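Local structure of major capsid protein (Faustovirus, 5J7O) at residues B[33-36]-B[37-41]; B[23-26]-B[27-30]; B[12-15]-B[16-20]; B[400-403]-B[404-407]; B[303-306]-B[307-310]. The protein builds the capsid of a large double-stranded DNA virus, probably as double jelly-roll trimers that tile the shell. All coordinates share one frame; numbering follows the deposited sequence.

Contact 1 (B[33-36]-B[37-41]); sequences MCLR and AKQGF
The guanidinium of Arg36 lies flat on one face of the Phe41 ring, a stack with cation-pi character that closes over a Schellman motif at the C-terminal end of helix 22-38. Arg36 CZ is 3.9 Å from the centroid of the Phe41 ring, and the two planes are turned only 24° against each other. The overlap is offset toward the ring's rim, where Arg36 NH2 comes within 3.3 Å of Phe41 CD1. A bend at chi3 (57°) turns the otherwise extended arginine chain over the ring, while its CB and CG rest against Phe41 CD2.

Underneath, the backbone supplies the platform. Phe41 N donates to Arg36 O at 2.8 Å, the 6→1 bond of the motif, and Gly40 makes the reversal with a positive phi of 85°. One turn back the chain is still helical: Lys38 N reaches Cys34 O at 2.8 Å, and Gln39 N bonds to Leu35 O. The Gln39 side chain runs alongside that of Leu35, pointing the same way, with NE2 3.9 Å from Leu35 CD2.

Further out, Arg36 NE donates to Asp43 O, which helps fix the guanidinium, and the side chain also packs on Arg412 of the second subunit. Cys34, Leu35 and Lys38 border a bound peptide. At the ring's edge, Arg36 O lies in its plane, 3.5 Å from Phe41 CD2.

Contact 2 (B[23-26]-B[27-30]); sequences DLLN and DRIK
Leu25 CD1 approaches the guanidinium of Arg28 obliquely, 4.5 Å from NH1, so this flat group is only grazed from within the helix. Its nitrogens are engaged outside: NH2 donates to Asp50 O, and NE makes a weak bond to the backbone of a bound peptide. Another flat group, the carboxylate of Asp27, turns back along the helix with CG beside its own backbone N (chi1 -72°). That brings OD2 to 3.0 Å from Asp23 O; both are acceptors, so no hydrogen bond joins them and the approach is probably mildly repulsive.

Both segments belong to helix 22-38, and the bonds between them are the regular i to i+4 set. Lys30 N meets Asn26 O at 2.9 Å with a nearly straight N-H...O angle of 172°, while Asp27 N reaches Asp23 O at a longer 3.3 Å. The other side-chain touches are between carbons. Leu24 CD1 sits 4.1 Å from Arg28 CG, the aliphatic part of the arginine, and Leu25 CG lies 4.1 Å from Ile29 CD1. Leu25 and Ile29 both also pack on Ile51 of helix 48-52. The same two residues face the second subunit, Leu25 against its Ile405 and Ile29 against its Ile408, while Asn26 meets Glu404 of that subunit.

Contact 3 (B[12-15]-B[16-20]); sequences DGKA and DRMIM
Asp16 reaches back to the chain ahead of its helix: its OD2 accepts the backbone N of Asp12 at 3.2 Å, using the lone pair anti to its other oxygen. The rotamer allows this, since with chi1 at -77° the carboxylate folds beside its own backbone N, toward Asp12. The backbone sets Asp12 CB 3.1 Å from Asp16 OD2, while the contrasting torsion of Asp12, CG opposite its N (chi1 -178°), directs its carboxylate.

Around the short helix 13-19, Lys14 and Met18 run side by side in the same direction, with Lys14 CG 3.8 Å from Met18 SD. The bend of Arg17 at chi3 (-51°) lays its guanidinium over Gly13 O, which stands above one face, and brings NH1 to 3.3 Å from Lys14 CA. Met18 N bonds to Lys14 O at 3.1 Å, and Lys14 NZ donates to the backbone of a bound peptide.

The two carboxylates come close, Asp12 OD1 being 4.3 Å from Asp16 OD2. Donors of the third subunit meet both: Ser587 N at Asp12 OD1, His583 NE2 at Asp16 OD1 and Asn585 ND2 at Asp16 OD2. This shared bonding probably offsets the repulsion and ties the N-terminal arm to its neighbour in the trimer.

Contact 4 (B[400-403]-B[404-407]); sequences FVTP and EIHD
Glu404 folds back over Pro403, and the two side chains lie alongside each other. Its bend at chi2 (83°) carries OE2 to 3.5 Å from Pro403 CD and 3.6 Å from Thr402 CB. The carboxylate thus rests against carbon at the start of helix 403-412, which follows strand 389-401 after the cap residue Thr402.

Ile405 comes next, and its backbone N points to the N-cap residue. Thr402 OG1 accepts that N-H at 3.4 Å, a weak but fairly straight capping bond. The threonine hydroxyl can serve as cap because chi1 (65°) sets OG1 between its own backbone N and carbonyl carbon; it also lies 3.5 Å from Ile405 CG1. On the outside, Thr402 packs on Asn22 of the third subunit.

His406 begins the regular helical bonding, its N reaching Thr402 O at 3.0 Å. Its CB packs 3.9 Å from Val401 CG2, the two side chains crossing at about a right angle. The imidazole then leads away from residues 400-403, and ND1 makes a weak bond to the carboxylate of Asp407.

Asp407 N donates to Pro403 O with an almost linear N-H...O angle of 174°. A water donates to Pro403 O at 2.9 Å and, weakly, to Asp407 OD1. Pro403 O is therefore held by two donors. In the first turn a backbone N-H has no helical acceptor, so proline's lack of one costs no helical bond, and the nearby helix start would probably stabilise the negative charge of Glu404.

Contact 5 (B[303-306]-B[307-310]); sequences FRDP and RLAI
Asp305 OD1 is gripped twice by Arg307, once by backbone and once by side chain, in an Asx turn on the connection leading to strand 310-311. Arg307 N, two residues on, donates to Asp305 OD1 at 3.0 Å, the bond that defines the Asx turn; it comes from above the carboxylate plane. Arg307 NE reaches the same oxygen on its syn side at 3.3 Å, and the N-H...O line is nearly straight at 174°. The salt bridge is completed by Arg307 NH2, which meets the syn lone pair of Asp305 OD2 at 2.9 Å. The arginine thus holds the acid side-on with NE and one terminal nitrogen, although the two planes are turned 40° apart. With Asp305 CG opposite its own backbone N (chi1 -168°), the carboxylate faces Arg307.

The backbone turns tightly beneath this clamp. Leu308 N bonds to Asp305 O at 2.9 Å, approaching from well above the carbonyl plane, and Ala309 N follows with a weak bond to Pro306 O. Leu308 CD1 closes over the aspartate's carbon, 3.7 Å from Asp305 CB.

Arg307 lies at a subunit boundary, packing on Leu58 of the third subunit and Tyr574 of the second. Toward the interior, Phe303 meets the rings of Phe191 and Phe301, and Ile310 pairs through its backbone with Phe100. Phe303 and Ile310 touch directly: Ile310 CD1 sits obliquely to the Phe303 ring, 3.5 Å from CD2, while Leu308 O is 3.5 Å from Phe303 CB.

In the fold
Contacts 3, 2 and 1 follow one another along the N-terminal arm, helix 13-19 then helix 22-38, with centres 14 Å apart from contact 3 to contact 2 and 15 Å from contact 2 to contact 1. All three border the bound peptide. Contacts 4 and 5 lie together on the body of the chain, 16 Å between centres and about 8 Å at their nearest atoms. Within one chain contacts 2 and 4 are 44 Å apart between centres, yet the trimer brings them together: Leu25 and Asn26 pack on Ile405 and Glu404 of the second subunit, and contact 4 meets the same arm residues of the third. The arm thus reaches across the subunit boundary.

Contact 1 (B[33-36]-B[37-41])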
loop_
_atom_site.group_PDB
_atom_site.type_symbol
_atom_site.label_atom_id
_atom_site.label_comp_id
_atom_site.label_asym_id
_atom_site.label_seq_id
_atom_site.Cartn_x
_atom_site.Cartn_y
_atom_site.Cartn_z
ATOM N N MET B 33 11.982 54.883 1.966
ATOM C CA MET B 33 12.181 55.684 0.762
ATOM C C MET B 33 12.582 57.115 1.095
ATOM O O MET B 33 13.318 57.745 0.327
ATOM C CB MET B 33 10.915 55.681 -0.094
ATOM C CG MET B 33 10.655 54.377 -0.825
ATOM S SD MET B 33 9.192 54.472 -1.872
ATOM C CE MET B 33 7.949 54.911 -0.661
ATOM N N CYS B 34 12.117 57.644 2.228
ATOM C CA CYS B 34 12.419 59.032 2.564
ATOM C C CYS B 34 13.799 59.173 3.193
ATOM O O CYS B 34 14.499 60.160 2.937
ATOM C CB CYS B 34 11.345 59.596 3.494
ATOM S SG CYS B 34 11.321 61.403 3.559
ATOM N N LEU B 35 14.206 58.208 4.023
ATOM C CA LEU B 35 15.563 58.215 4.560
ATOM C C LEU B 35 16.589 58.180 3.435
ATOM O O LEU B 35 17.464 59.048 3.343
ATOM C CB LEU B 35 15.773 57.027 5.503
ATOM C CG LEU B 35 15.311 57.114 6.959
ATOM C CD1 LEU B 35 13.836 56.811 7.074
ATOM C CD2 LEU B 35 16.110 56.145 7.814
ATOM N N ARG B 36 16.486 57.174 2.561
ATOM C CA ARG B 36 17.428 57.042 1.455
ATOM C C ARG B 36 17.433 58.286 0.577
ATOM O O ARG B 36 18.490 58.711 0.095
ATOM C CB ARG B 36 17.091 55.799 0.630
ATOM C CG ARG B 36 17.221 54.492 1.397
ATOM C CD ARG B 36 16.799 53.307 0.544
ATOM N NE ARG B 36 17.569 53.224 -0.694
ATOM C CZ ARG B 36 18.666 52.491 -0.845
ATOM N NH1 ARG B 36 19.127 51.768 0.167
ATOM N NH2 ARG B 36 19.303 52.475 -2.008
ATOM N N ALA B 37 16.260 58.885 0.359
ATOM C CA ALA B 37 16.205 60.141 -0.381
ATOM C C ALA B 37 16.889 61.260 0.393
ATOM O O ALA B 37 17.571 62.105 -0.197
ATOM C CB ALA B 37 14.753 60.508 -0.688
ATOM N N LYS B 38 16.721 61.279 1.717
ATOM C CA LYS B 38 17.386 62.288 2.533
ATOM C C LYS B 38 18.879 62.014 2.654
ATOM O O LYS B 38 19.672 62.954 2.786
ATOM C CB LYS B 38 16.736 62.350 3.917
ATOM C CG LYS B 38 17.207 63.504 4.788
ATOM C CD LYS B 38 16.466 63.530 6.116
ATOM C CE LYS B 38 14.965 63.678 5.910
ATOM N NZ LYS B 38 14.222 63.689 7.200
ATOM N N GLN B 39 19.283 60.747 2.596
ATOM C CA GLN B 39 20.683 60.363 2.725
ATOM C C GLN B 39 21.437 60.403 1.403
ATOM O O GLN B 39 22.625 60.063 1.375
ATOM C CB GLN B 39 20.788 58.964 3.339
ATOM C CG GLN B 39 20.301 58.887 4.777
ATOM C CD GLN B 39 20.211 57.464 5.288
ATOM O OE1 GLN B 39 20.656 56.526 4.628
ATOM N NE2 GLN B 39 19.626 57.296 6.468
ATOM N N GLY B 40 20.782 60.794 0.313
ATOM C CA GLY B 40 21.449 60.965 -0.962
ATOM C C GLY B 40 21.600 59.718 -1.806
ATOM O O GLY B 40 22.519 59.661 -2.633
ATOM N N PHE B 41 20.741 58.720 -1.628
ATOM C CA PHE B 41 20.760 57.550 -2.495
ATOM C C PHE B 41 20.152 57.883 -3.851
ATOM O O PHE B 41 19.246 58.713 -3.963
ATOM C CB PHE B 41 19.998 56.385 -1.861
ATOM C CG PHE B 41 20.777 55.647 -0.810
ATOM C CD1 PHE B 41 21.663 54.646 -1.165
ATOM C CD2 PHE B 41 20.616 55.948 0.533
ATOM C CE1 PHE B 41 22.379 53.961 -0.202
ATOM C CE2 PHE B 41 21.328 55.266 1.501
ATOM C CZ PHE B 41 22.211 54.272 1.132
#

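Contact 2 (B[23-26]-B[27-30])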
loop_
_atom_site.group_PDB
_atom_site.type_symbol
_atom_site.label_atom_id
_atom_site.label_comp_id
_atom_site.label_asym_id
_atom_site.label_seq_id
_atom_site.Cartn_x
_atom_site.Cartn_y
_atom_site.Cartn_z
ATOM N N ASP B 23 -0.608 47.932 7.071
ATOM C CA ASP B 23 -0.431 49.336 7.427
ATOM C C ASP B 23 0.947 49.583 8.025
ATOM O O ASP B 23 1.520 50.661 7.834
ATOM C CB ASP B 23 -1.523 49.783 8.398
ATOM C CG ASP B 23 -2.882 49.894 7.735
ATOM O OD1 ASP B 23 -3.081 50.841 6.944
ATOM O OD2 ASP B 23 -3.752 49.041 8.008
ATOM N N LEU B 24 1.494 48.599 8.743
ATOM C CA LEU B 24 2.854 48.721 9.254
ATOM C C LEU B 24 3.875 48.648 8.126
ATOM O O LEU B 24 4.821 49.444 8.082
ATOM C CB LEU B 24 3.121 47.631 10.293
ATOM C CG LEU B 24 4.570 47.430 10.744
ATOM C CD1 LEU B 24 5.125 48.698 11.372
ATOM C CD2 LEU B 24 4.666 46.257 11.711
ATOM N N LEU B 25 3.700 47.698 7.203
ATOM C CA LEU B 25 4.657 47.534 6.113
ATOM C C LEU B 25 4.687 48.761 5.209
ATOM O O LEU B 25 5.761 49.193 4.772
ATOM C CB LEU B 25 4.321 46.281 5.304
ATOM C CG LEU B 25 5.263 45.949 4.145
ATOM C CD1 LEU B 25 6.673 45.696 4.655
ATOM C CD2 LEU B 25 4.743 44.752 3.366
ATOM N N ASN B 26 3.516 49.334 4.913
ATOM C CA ASN B 26 3.474 50.553 4.110
ATOM C C ASN B 26 4.220 51.688 4.796
ATOM O O ASN B 26 4.931 52.461 4.141
ATOM C CB ASN B 26 2.025 50.956 3.834
ATOM C CG ASN B 26 1.362 50.077 2.793
ATOM O OD1 ASN B 26 2.029 49.514 1.924
ATOM N ND2 ASN B 26 0.042 49.959 2.873
ATOM N N ASP B 27 4.073 51.806 6.119
ATOM C CA ASP B 27 4.798 52.838 6.854
ATOM C C ASP B 27 6.301 52.606 6.789
ATOM O O ASP B 27 7.079 53.562 6.697
ATOM C CB ASP B 27 4.325 52.882 8.306
ATOM C CG ASP B 27 2.935 53.466 8.449
ATOM O OD1 ASP B 27 2.562 54.325 7.621
ATOM O OD2 ASP B 27 2.217 53.070 9.391
ATOM N N ARG B 28 6.728 51.342 6.837
ATOM C CA ARG B 28 8.153 51.047 6.740
ATOM C C ARG B 28 8.693 51.382 5.355
ATOM O O ARG B 28 9.804 51.908 5.228
ATOM C CB ARG B 28 8.412 49.580 7.083
ATOM C CG ARG B 28 8.011 49.202 8.498
ATOM C CD ARG B 28 8.775 47.984 8.996
ATOM N NE ARG B 28 10.199 48.072 8.682
ATOM C CZ ARG B 28 10.842 47.217 7.894
ATOM N NH1 ARG B 28 10.192 46.197 7.351
ATOM N NH2 ARG B 28 12.137 47.373 7.657
ATOM N N ILE B 29 7.918 51.095 4.309
ATOM C CA ILE B 29 8.356 51.404 2.951
ATOM C C ILE B 29 8.404 52.912 2.737
ATOM O O ILE B 29 9.401 53.452 2.242
ATOM C CB ILE B 29 7.438 50.719 1.923
ATOM C CG1 ILE B 29 7.570 49.198 2.018
ATOM C CG2 ILE B 29 7.754 51.206 0.516
ATOM C CD1 ILE B 29 6.580 48.449 1.154
ATOM N N LYS B 30 7.326 53.611 3.103
ATOM C CA LYS B 30 7.288 55.062 2.944
ATOM C C LYS B 30 8.415 55.732 3.719
ATOM O O LYS B 30 9.007 56.712 3.249
ATOM C CB LYS B 30 5.930 55.602 3.393
ATOM C CG LYS B 30 5.868 57.116 3.504
ATOM C CD LYS B 30 4.451 57.592 3.764
ATOM C CE LYS B 30 3.526 57.186 2.628
ATOM N NZ LYS B 30 2.148 57.715 2.815
#

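Contact 3 (B[12-15]-B[16-20])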
loop_
_atom_site.group_PDB
_atom_site.type_symbol
_atom_site.label_atom_id
_atom_site.label_comp_id
_atom_site.label_asym_id
_atom_site.label_seq_id
_atom_site.Cartn_x
_atom_site.Cartn_y
_atom_site.Cartn_z
ATOM N N ASP B 12 -8.311 44.514 6.306
ATOM C CA ASP B 12 -9.683 44.323 6.778
ATOM C C ASP B 12 -9.645 43.906 8.244
ATOM O O ASP B 12 -9.579 42.721 8.575
ATOM C CB ASP B 12 -10.421 43.301 5.923
ATOM C CG ASP B 12 -11.859 43.108 6.361
ATOM O OD1 ASP B 12 -12.181 42.027 6.898
ATOM O OD2 ASP B 12 -12.665 44.045 6.176
ATOM N N GLY B 13 -9.685 44.899 9.131
ATOM C CA GLY B 13 -9.892 44.651 10.543
ATOM C C GLY B 13 -8.639 44.250 11.298
ATOM O O GLY B 13 -7.521 44.230 10.781
ATOM N N LYS B 14 -8.856 43.923 12.576
ATOM C CA LYS B 14 -7.761 43.506 13.447
ATOM C C LYS B 14 -7.154 42.188 12.985
ATOM O O LYS B 14 -5.939 41.983 13.099
ATOM C CB LYS B 14 -8.258 43.393 14.889
ATOM C CG LYS B 14 -7.309 42.659 15.825
ATOM C CD LYS B 14 -7.927 42.427 17.196
ATOM C CE LYS B 14 -8.109 43.731 17.956
ATOM N NZ LYS B 14 -8.481 43.491 19.377
ATOM N N ALA B 15 -7.984 41.281 12.464
ATOM C CA ALA B 15 -7.486 39.987 12.008
ATOM C C ALA B 15 -6.425 40.156 10.927
ATOM O O ALA B 15 -5.325 39.602 11.029
ATOM C CB ALA B 15 -8.646 39.132 11.499
ATOM N N ASP B 16 -6.738 40.926 9.883
ATOM C CA ASP B 16 -5.761 41.190 8.834
ATOM C C ASP B 16 -4.605 42.050 9.321
ATOM O O ASP B 16 -3.551 42.072 8.677
ATOM C CB ASP B 16 -6.437 41.858 7.637
ATOM C CG ASP B 16 -7.211 40.875 6.786
ATOM O OD1 ASP B 16 -6.995 39.655 6.941
ATOM O OD2 ASP B 16 -8.024 41.319 5.949
ATOM N N ARG B 17 -4.776 42.757 10.440
ATOM C CA ARG B 17 -3.692 43.573 10.975
ATOM C C ARG B 17 -2.605 42.714 11.609
ATOM O O ARG B 17 -1.420 43.061 11.540
ATOM C CB ARG B 17 -4.247 44.574 11.990
ATOM C CG ARG B 17 -3.268 45.655 12.411
ATOM C CD ARG B 17 -3.987 46.793 13.123
ATOM N NE ARG B 17 -5.126 47.286 12.350
ATOM C CZ ARG B 17 -6.396 47.165 12.725
ATOM N NH1 ARG B 17 -6.696 46.577 13.875
ATOM N NH2 ARG B 17 -7.366 47.638 11.955
ATOM N N MET B 18 -2.984 41.596 12.230
ATOM C CA MET B 18 -2.031 40.743 12.928
ATOM C C MET B 18 -1.411 39.671 12.041
ATOM O O MET B 18 -0.347 39.141 12.384
ATOM C CB MET B 18 -2.708 40.074 14.129
ATOM C CG MET B 18 -3.246 41.060 15.152
ATOM S SD MET B 18 -4.389 40.299 16.317
ATOM C CE MET B 18 -3.346 39.036 17.041
ATOM N N ILE B 19 -2.042 39.343 10.919
ATOM C CA ILE B 19 -1.562 38.289 10.035
ATOM C C ILE B 19 -0.702 38.846 8.908
ATOM O O ILE B 19 0.273 38.213 8.500
ATOM C CB ILE B 19 -2.757 37.484 9.479
ATOM C CG1 ILE B 19 -3.573 36.886 10.625
ATOM C CG2 ILE B 19 -2.278 36.379 8.556
ATOM C CD1 ILE B 19 -4.812 36.154 10.167
ATOM N N MET B 20 -1.041 40.026 8.400
ATOM C CA MET B 20 -0.303 40.634 7.302
ATOM C C MET B 20 0.361 41.955 7.659
ATOM O O MET B 20 1.405 42.269 7.081
ATOM C CB MET B 20 -1.228 40.846 6.093
ATOM C CG MET B 20 -1.721 39.546 5.486
ATOM S SD MET B 20 -2.949 39.776 4.188
ATOM C CE MET B 20 -4.259 40.563 5.114
#

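Contact 4 (B[400-403]-B[404-407])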
loop_
_atom_site.group_PDB
_atom_site.type_symbol
_atom_site.label_atom_id
_atom_site.label_comp_id
_atom_site.label_asym_id
_atom_site.label_seq_id
_atom_site.Cartn_x
_atom_site.Cartn_y
_atom_site.Cartn_z
ATOM N N PHE B 400 34.390 16.225 -1.488
ATOM C CA PHE B 400 35.518 17.106 -1.753
ATOM C C PHE B 400 35.070 18.553 -1.608
ATOM O O PHE B 400 33.987 18.923 -2.071
ATOM C CB PHE B 400 36.087 16.870 -3.158
ATOM C CG PHE B 400 36.547 15.460 -3.400
ATOM C CD1 PHE B 400 35.640 14.471 -3.748
ATOM C CD2 PHE B 400 37.885 15.124 -3.286
ATOM C CE1 PHE B 400 36.059 13.173 -3.970
ATOM C CE2 PHE B 400 38.311 13.828 -3.509
ATOM C CZ PHE B 400 37.397 12.852 -3.851
ATOM N N VAL B 401 35.901 19.367 -0.957
ATOM C CA VAL B 401 35.619 20.782 -0.742
ATOM C C VAL B 401 36.876 21.582 -1.062
ATOM O O VAL B 401 37.973 21.036 -1.195
ATOM C CB VAL B 401 35.144 21.076 0.698
ATOM C CG1 VAL B 401 33.829 20.362 0.986
ATOM C CG2 VAL B 401 36.212 20.672 1.702
ATOM N N THR B 402 36.702 22.896 -1.184
ATOM C CA THR B 402 37.816 23.766 -1.527
ATOM C C THR B 402 38.841 23.794 -0.393
ATOM O O THR B 402 38.490 23.623 0.778
ATOM C CB THR B 402 37.327 25.184 -1.814
ATOM O OG1 THR B 402 36.768 25.752 -0.623
ATOM C CG2 THR B 402 36.272 25.171 -2.908
ATOM N N PRO B 403 40.121 23.999 -0.718
ATOM C CA PRO B 403 41.144 24.041 0.339
ATOM C C PRO B 403 40.945 25.170 1.334
ATOM O O PRO B 403 41.261 24.999 2.518
ATOM C CB PRO B 403 42.452 24.209 -0.447
ATOM C CG PRO B 403 42.143 23.699 -1.818
ATOM C CD PRO B 403 40.712 24.064 -2.066
ATOM N N GLU B 404 40.428 26.320 0.894
ATOM C CA GLU B 404 40.254 27.451 1.799
ATOM C C GLU B 404 39.200 27.153 2.858
ATOM O O GLU B 404 39.413 27.410 4.049
ATOM C CB GLU B 404 39.882 28.707 1.009
ATOM C CG GLU B 404 40.946 29.179 0.029
ATOM C CD GLU B 404 40.890 28.449 -1.300
ATOM O OE1 GLU B 404 41.646 28.829 -2.219
ATOM O OE2 GLU B 404 40.089 27.500 -1.430
ATOM N N ILE B 405 38.054 26.610 2.443
ATOM C CA ILE B 405 36.997 26.299 3.400
ATOM C C ILE B 405 37.368 25.083 4.241
ATOM O O ILE B 405 36.955 24.975 5.403
ATOM C CB ILE B 405 35.660 26.103 2.658
ATOM C CG1 ILE B 405 35.230 27.414 2.000
ATOM C CG2 ILE B 405 34.573 25.624 3.604
ATOM C CD1 ILE B 405 34.944 28.523 2.991
ATOM N N HIS B 406 38.162 24.163 3.688
ATOM C CA HIS B 406 38.565 22.982 4.446
ATOM C C HIS B 406 39.367 23.369 5.684
ATOM O O HIS B 406 39.032 22.968 6.804
ATOM C CB HIS B 406 39.373 22.033 3.560
ATOM C CG HIS B 406 39.882 20.823 4.282
ATOM N ND1 HIS B 406 41.199 20.681 4.662
ATOM C CD2 HIS B 406 39.247 19.703 4.702
ATOM C CE1 HIS B 406 41.355 19.525 5.281
ATOM N NE2 HIS B 406 40.186 18.911 5.319
ATOM N N ASP B 407 40.429 24.158 5.504
ATOM C CA ASP B 407 41.254 24.540 6.644
ATOM C C ASP B 407 40.494 25.419 7.631
ATOM O O ASP B 407 40.760 25.361 8.835
ATOM C CB ASP B 407 42.523 25.248 6.171
ATOM C CG ASP B 407 43.498 24.303 5.495
ATOM O OD1 ASP B 407 43.337 23.073 5.637
ATOM O OD2 ASP B 407 44.434 24.795 4.830
HETATM O O HOH W 1 43.034 22.720 2.735
#

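Contact 5 (B[303-306]-B[307-310])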
loop_
_atom_site.group_PDB
_atom_site.type_symbol
_atom_site.label_atom_id
_atom_site.label_comp_id
_atom_site.label_asym_id
_atom_site.label_seq_id
_atom_site.Cartn_x
_atom_site.Cartn_y
_atom_site.Cartn_z
ATOM N N PHE B 303 26.810 9.108 10.367
ATOM C CA PHE B 303 27.490 9.972 9.408
ATOM C C PHE B 303 26.993 9.715 7.994
ATOM O O PHE B 303 27.663 10.064 7.018
ATOM C CB PHE B 303 29.011 9.791 9.490
ATOM C CG PHE B 303 29.467 8.367 9.383
ATOM C CD1 PHE B 303 29.606 7.752 8.147
ATOM C CD2 PHE B 303 29.780 7.648 10.521
ATOM C CE1 PHE B 303 30.041 6.440 8.055
ATOM C CE2 PHE B 303 30.219 6.339 10.436
ATOM C CZ PHE B 303 30.346 5.733 9.200
ATOM N N ARG B 304 25.822 9.083 7.872
ATOM C CA ARG B 304 25.171 8.988 6.575
ATOM C C ARG B 304 24.633 10.341 6.135
ATOM O O ARG B 304 24.599 10.636 4.934
ATOM C CB ARG B 304 24.052 7.947 6.642
ATOM C CG ARG B 304 23.047 7.988 5.504
ATOM C CD ARG B 304 22.251 6.694 5.466
ATOM N NE ARG B 304 23.150 5.546 5.392
ATOM C CZ ARG B 304 23.585 5.017 4.255
ATOM N NH1 ARG B 304 23.190 5.525 3.096
ATOM N NH2 ARG B 304 24.411 3.979 4.273
ATOM N N ASP B 305 24.224 11.167 7.089
ATOM C CA ASP B 305 23.799 12.535 6.834
ATOM C C ASP B 305 24.932 13.315 6.174
ATOM O O ASP B 305 26.037 13.376 6.736
ATOM C CB ASP B 305 23.392 13.186 8.157
ATOM C CG ASP B 305 22.666 14.508 7.978
ATOM O OD1 ASP B 305 22.873 15.189 6.953
ATOM O OD2 ASP B 305 21.889 14.873 8.885
ATOM N N PRO B 306 24.715 13.909 4.995
ATOM C CA PRO B 306 25.788 14.709 4.375
ATOM C C PRO B 306 26.294 15.830 5.265
ATOM O O PRO B 306 27.495 16.129 5.257
ATOM C CB PRO B 306 25.125 15.250 3.100
ATOM C CG PRO B 306 24.040 14.273 2.796
ATOM C CD PRO B 306 23.529 13.803 4.128
ATOM N N ARG B 307 25.403 16.458 6.038
ATOM C CA ARG B 307 25.817 17.505 6.966
ATOM C C ARG B 307 26.833 16.994 7.980
ATOM O O ARG B 307 27.646 17.773 8.493
ATOM C CB ARG B 307 24.595 18.065 7.693
ATOM C CG ARG B 307 23.631 18.848 6.818
ATOM C CD ARG B 307 22.376 19.210 7.598
ATOM N NE ARG B 307 21.621 18.026 8.000
ATOM C CZ ARG B 307 20.486 18.067 8.690
ATOM N NH1 ARG B 307 19.981 19.234 9.066
ATOM N NH2 ARG B 307 19.860 16.944 9.012
ATOM N N LEU B 308 26.808 15.695 8.276
ATOM C CA LEU B 308 27.614 15.109 9.339
ATOM C C LEU B 308 28.749 14.247 8.797
ATOM O O LEU B 308 29.187 13.302 9.457
ATOM C CB LEU B 308 26.726 14.293 10.275
ATOM C CG LEU B 308 25.432 15.004 10.670
ATOM C CD1 LEU B 308 24.568 14.110 11.543
ATOM C CD2 LEU B 308 25.743 16.318 11.369
ATOM N N ALA B 309 29.228 14.557 7.594
ATOM C CA ALA B 309 30.371 13.844 7.044
ATOM C C ALA B 309 31.580 14.003 7.958
ATOM O O ALA B 309 31.771 15.040 8.599
ATOM C CB ALA B 309 30.692 14.355 5.639
ATOM N N ILE B 310 32.395 12.957 8.023
ATOM C CA ILE B 310 33.527 12.908 8.942
ATOM C C ILE B 310 34.766 13.442 8.239
ATOM O O ILE B 310 35.107 12.998 7.136
ATOM C CB ILE B 310 33.757 11.476 9.451
ATOM C CG1 ILE B 310 32.540 10.992 10.241
ATOM C CG2 ILE B 310 35.015 11.407 10.304
ATOM C CD1 ILE B 310 32.698 9.600 10.802
#